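Local coordinates for TraI domain-containing protein (Salmonella typhi, PDB 2IPQ), which is of unknown function but probably serves conjugal DNA transfer, being the C-terminal domain of a TraI-like nickase/helicase, at residues P25-T28 with V33-T36; A75-R80 with T109-K114. All coordinates share one frame; numbering follows the deposited sequence.

Contact 1 and contact 2 both reach the same antiparallel sheet, at different strands. Contact 1 joins the loop residues 25-28 to strand 33-36, an outermost strand of the sheet within this chain. Contact 2 joins the end of helix 68-77 to strand 105-114. Strand 39-43 lies between these two strands and pairs with both. The contact centres are about 16 Å apart and lie on opposite sides of the centre of the chain. Their nearest atoms are about 6 Å apart, so the two do not touch. Contact 1 is a local link of hydrogen bonds and aliphatic contacts, closed before contact 2 opens along the chain. Contact 2 is buried and mainly aromatic.

Contact 1 of 2, residues P25-T28 with V33-T36; sequences PVNT and VHLT
A loop packed along an outermost strand of the sheet makes this contact: Val26 and Asn27 lie against Val33, His34 and Leu35. The backbone N of Asn27 donates to Val33 O at 2.9 Å. The Asn27 side chain returns the link: its OD1 accepts from Leu35 N at 2.9 Å, in the carbonyl plane, with a fairly straight N-H...O angle of 165°. CG of Asn27 stands beside its own backbone N, chi1 -74°, which turns the amide back to the strand although CB points away from it. Val26 CG2 touches Val33 CG1 at 3.8 Å and, roughly at right angles, Leu35 CD1 at 3.3 Å, a tight contact. Val26 CA also makes a CA-H...O contact with Val33 O at 3.2 Å. Asn27 N sits above one face of the His34 ring, toward its rim. Thr28 O lies at the ring edge, 2.9 Å from His34 CE1. Of the ring nitrogens, ND1 bonds to Ser128 OG and NE2 to Ala31 O. Asn27 ND2 bonds weakly to Asp126 O. Asn27 thus uses both its backbone and its amide oxygen to hold the loop to the strand, while two nitrogen bonds limit rotation of the buried His34 ring.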
# COMPACT_ATOMS: atom_id res chain seq x y z
N PRO A 25 6.47 -7.91 -2.18
CA PRO A 25 6.58 -8.25 -0.75
C PRO A 25 5.55 -7.57 0.17
O PRO A 25 5.26 -6.39 0.05
CB PRO A 25 7.99 -7.79 -0.39
CG PRO A 25 8.76 -7.93 -1.72
CD PRO A 25 7.74 -7.38 -2.71
N VAL A 26 5.02 -8.34 1.11
CA VAL A 26 3.90 -7.86 1.92
C VAL A 26 4.22 -8.41 3.33
O VAL A 26 4.76 -9.50 3.44
CB VAL A 26 2.57 -8.42 1.27
CG1 VAL A 26 2.48 -9.95 1.40
CG2 VAL A 26 1.35 -7.74 1.80
N ASN A 27 3.93 -7.66 4.41
CA ASN A 27 3.82 -8.24 5.74
C ASN A 27 5.15 -8.59 6.35
O ASN A 27 5.27 -9.52 7.17
CB ASN A 27 2.92 -9.47 5.73
CG ASN A 27 1.48 -9.12 5.60
OD1 ASN A 27 1.11 -7.93 5.60
ND2 ASN A 27 0.63 -10.13 5.46
N THR A 28 6.17 -7.85 5.95
CA THR A 28 7.54 -8.12 6.32
C THR A 28 8.03 -6.84 6.97
O THR A 28 7.48 -5.78 6.73
CB THR A 28 8.36 -8.44 5.07
OG1 THR A 28 8.42 -9.87 4.89
CG2 THR A 28 9.78 -7.92 5.19
N VAL A 33 3.97 -2.84 1.78
CA VAL A 33 2.58 -3.25 1.79
C VAL A 33 2.33 -4.14 3.00
O VAL A 33 3.11 -5.08 3.27
CB VAL A 33 2.17 -3.98 0.46
CG1 VAL A 33 0.64 -4.25 0.45
CG2 VAL A 33 2.55 -3.11 -0.79
N HIS A 34 1.26 -3.82 3.72
CA HIS A 34 0.87 -4.56 4.91
C HIS A 34 -0.63 -4.75 4.99
O HIS A 34 -1.40 -3.80 4.85
CB HIS A 34 1.37 -3.83 6.14
CG HIS A 34 2.85 -3.92 6.31
ND1 HIS A 34 3.46 -4.90 7.08
CD2 HIS A 34 3.86 -3.17 5.79
CE1 HIS A 34 4.77 -4.75 7.02
NE2 HIS A 34 5.04 -3.71 6.24
N LEU A 35 -1.06 -5.98 5.20
CA LEU A 35 -2.48 -6.27 5.43
C LEU A 35 -2.88 -5.99 6.87
O LEU A 35 -2.13 -6.34 7.80
CB LEU A 35 -2.76 -7.73 5.11
CG LEU A 35 -3.04 -7.95 3.62
CD1 LEU A 35 -1.74 -7.97 2.84
CD2 LEU A 35 -3.88 -9.20 3.37
N THR A 36 -4.04 -5.37 7.06
CA THR A 36 -4.51 -5.04 8.41
C THR A 36 -6.01 -4.86 8.52
O THR A 36 -6.57 -3.96 7.92
CB THR A 36 -3.88 -3.74 8.93
OG1 THR A 36 -2.47 -3.74 8.64
CG2 THR A 36 -4.08 -3.64 10.45

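Contact 2 of 2, residues A75-R80 with T109-K114; sequences AFEKMR and TGYLIK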
# COMPACT_ATOMS: atom_id res chain seq x y z
N ALA A 75 -1.94 10.37 -10.42
CA ALA A 75 -2.69 9.53 -11.34
C ALA A 75 -3.40 8.45 -10.52
O ALA A 75 -4.58 8.15 -10.74
CB ALA A 75 -1.79 8.93 -12.41
N PHE A 76 -2.71 7.87 -9.57
CA PHE A 76 -3.34 6.86 -8.72
C PHE A 76 -4.58 7.41 -7.98
O PHE A 76 -5.61 6.76 -7.97
CB PHE A 76 -2.37 6.32 -7.68
CG PHE A 76 -3.03 5.43 -6.66
CD1 PHE A 76 -3.67 4.25 -7.05
CD2 PHE A 76 -3.02 5.78 -5.31
CE1 PHE A 76 -4.28 3.43 -6.11
CE2 PHE A 76 -3.64 4.96 -4.35
CZ PHE A 76 -4.26 3.78 -4.76
N GLU A 77 -4.46 8.57 -7.36
CA GLU A 77 -5.57 9.08 -6.54
C GLU A 77 -6.82 9.37 -7.34
O GLU A 77 -7.94 9.28 -6.82
CB GLU A 77 -5.17 10.33 -5.77
CG GLU A 77 -4.33 10.05 -4.51
CD GLU A 77 -4.20 11.30 -3.66
OE1 GLU A 77 -4.71 12.37 -4.09
OE2 GLU A 77 -3.59 11.23 -2.57
N LYS A 78 -6.64 9.72 -8.61
CA LYS A 78 -7.76 10.05 -9.49
C LYS A 78 -8.66 8.84 -9.73
O LYS A 78 -9.78 8.98 -10.19
CB LYS A 78 -7.24 10.63 -10.82
CG LYS A 78 -6.84 12.10 -10.70
CD LYS A 78 -5.99 12.61 -11.87
CE LYS A 78 -6.17 14.13 -12.07
NZ LYS A 78 -5.41 14.95 -11.05
N MSE A 79 -8.17 7.65 -9.39
CA MSE A 79 -8.93 6.45 -9.65
C MSE A 79 -9.82 6.05 -8.50
O MSE A 79 -10.75 5.25 -8.67
CB MSE A 79 -8.00 5.31 -9.98
CG MSE A 79 -7.18 5.56 -11.22
SE MSE A 79 -5.89 4.13 -11.22
CE MSE A 79 -7.03 2.81 -12.23
N ARG A 80 -9.54 6.61 -7.32
CA ARG A 80 -10.45 6.46 -6.20
C ARG A 80 -10.59 4.99 -5.79
O ARG A 80 -11.68 4.50 -5.60
CB ARG A 80 -11.83 7.01 -6.61
CG ARG A 80 -11.72 8.36 -7.26
CD ARG A 80 -13.06 9.14 -7.17
NE ARG A 80 -12.90 10.45 -7.87
CZ ARG A 80 -12.98 11.60 -7.20
NH1 ARG A 80 -12.84 12.75 -7.92
NH2 ARG A 80 -13.22 11.61 -5.82
N THR A 109 3.26 6.73 6.83
CA THR A 109 1.92 7.13 6.39
C THR A 109 1.63 6.56 5.01
O THR A 109 2.56 6.23 4.27
CB THR A 109 1.66 8.69 6.48
OG1 THR A 109 1.42 9.25 5.20
CG2 THR A 109 2.78 9.43 7.14
N GLY A 110 0.36 6.42 4.67
CA GLY A 110 -0.01 5.92 3.37
C GLY A 110 -1.49 5.64 3.29
O GLY A 110 -2.26 6.07 4.12
N TYR A 111 -1.86 4.87 2.28
CA TYR A 111 -3.24 4.69 1.89
C TYR A 111 -3.74 3.42 2.51
O TYR A 111 -2.97 2.49 2.72
CB TYR A 111 -3.31 4.56 0.37
CG TYR A 111 -2.98 5.84 -0.37
CD1 TYR A 111 -1.76 6.00 -1.05
CD2 TYR A 111 -3.89 6.90 -0.40
CE1 TYR A 111 -1.46 7.21 -1.76
CE2 TYR A 111 -3.61 8.09 -1.09
CZ TYR A 111 -2.40 8.24 -1.76
OH TYR A 111 -2.15 9.43 -2.43
N LEU A 112 -5.03 3.37 2.80
CA LEU A 112 -5.73 2.11 3.03
C LEU A 112 -6.58 1.71 1.84
O LEU A 112 -7.34 2.52 1.31
CB LEU A 112 -6.63 2.23 4.27
CG LEU A 112 -5.90 2.32 5.62
CD1 LEU A 112 -6.95 2.34 6.67
CD2 LEU A 112 -5.02 1.14 5.80
N ILE A 113 -6.49 0.47 1.41
CA ILE A 113 -7.31 0.01 0.30
C ILE A 113 -8.06 -1.25 0.73
O ILE A 113 -7.45 -2.20 1.21
CB ILE A 113 -6.40 -0.35 -0.88
CG1 ILE A 113 -5.66 0.90 -1.35
CG2 ILE A 113 -7.20 -1.07 -2.00
CD1 ILE A 113 -4.37 0.60 -2.05
N LYS A 114 -9.38 -1.25 0.54
CA LYS A 114 -10.23 -2.38 0.90
C LYS A 114 -9.67 -3.63 0.29
O LYS A 114 -9.36 -3.63 -0.91
CB LYS A 114 -11.63 -2.19 0.34
CG LYS A 114 -12.52 -1.33 1.16
CD LYS A 114 -13.96 -1.34 0.60
CE LYS A 114 -14.57 -2.74 0.66
NZ LYS A 114 -16.06 -2.74 0.48
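Phe76 and Tyr111 meet as a T-shaped (edge-to-face) pair between the end of helix 68-77 and strand 105-114. The edge of Phe76 points at the face of Tyr111. The ring centroids are 5.3 Å apart and the planes stand at 75°. Phe76 CE2 lies over the centre of the Tyr111 ring, and its nearest atom there is Tyr111 CD1 at 3.9 Å. CG of Phe76 is trans to the backbone N, chi1 171°, and this carries the ring from the helix to the strand. Its far end, CZ, reaches Ile113 CD1 at 4.2 Å. That methyl approaches the Phe76 ring obliquely.

Glu77 reaches the phenol end of Tyr111. Its chain is extended beyond CG and crosses the tyrosine at about a right angle. Its carboxylate plane is 87° from the ring plane. OE2 lies in the plane of the ring at its edge. Tyr111 OH donates to Glu77 OE2, and the modelled distance of 2.3 Å is doubtfully short.

Both polar ends have a second partner. Arg89 forms a salt bridge with Glu77 OE2, and Gln73 NE2 is bonded to Tyr111 OH. The arginine probably helps keep the carboxylate ionised. The aromatic cluster continues around the pair: Phe11 meets Phe76 edge-to-face, His82 meets Tyr111 in the same way, and Phe48 touches both side chains. The arrangement is that of a helix packed on an antiparallel sheet in an alpha+beta domain, with aromatic rings filling the interface.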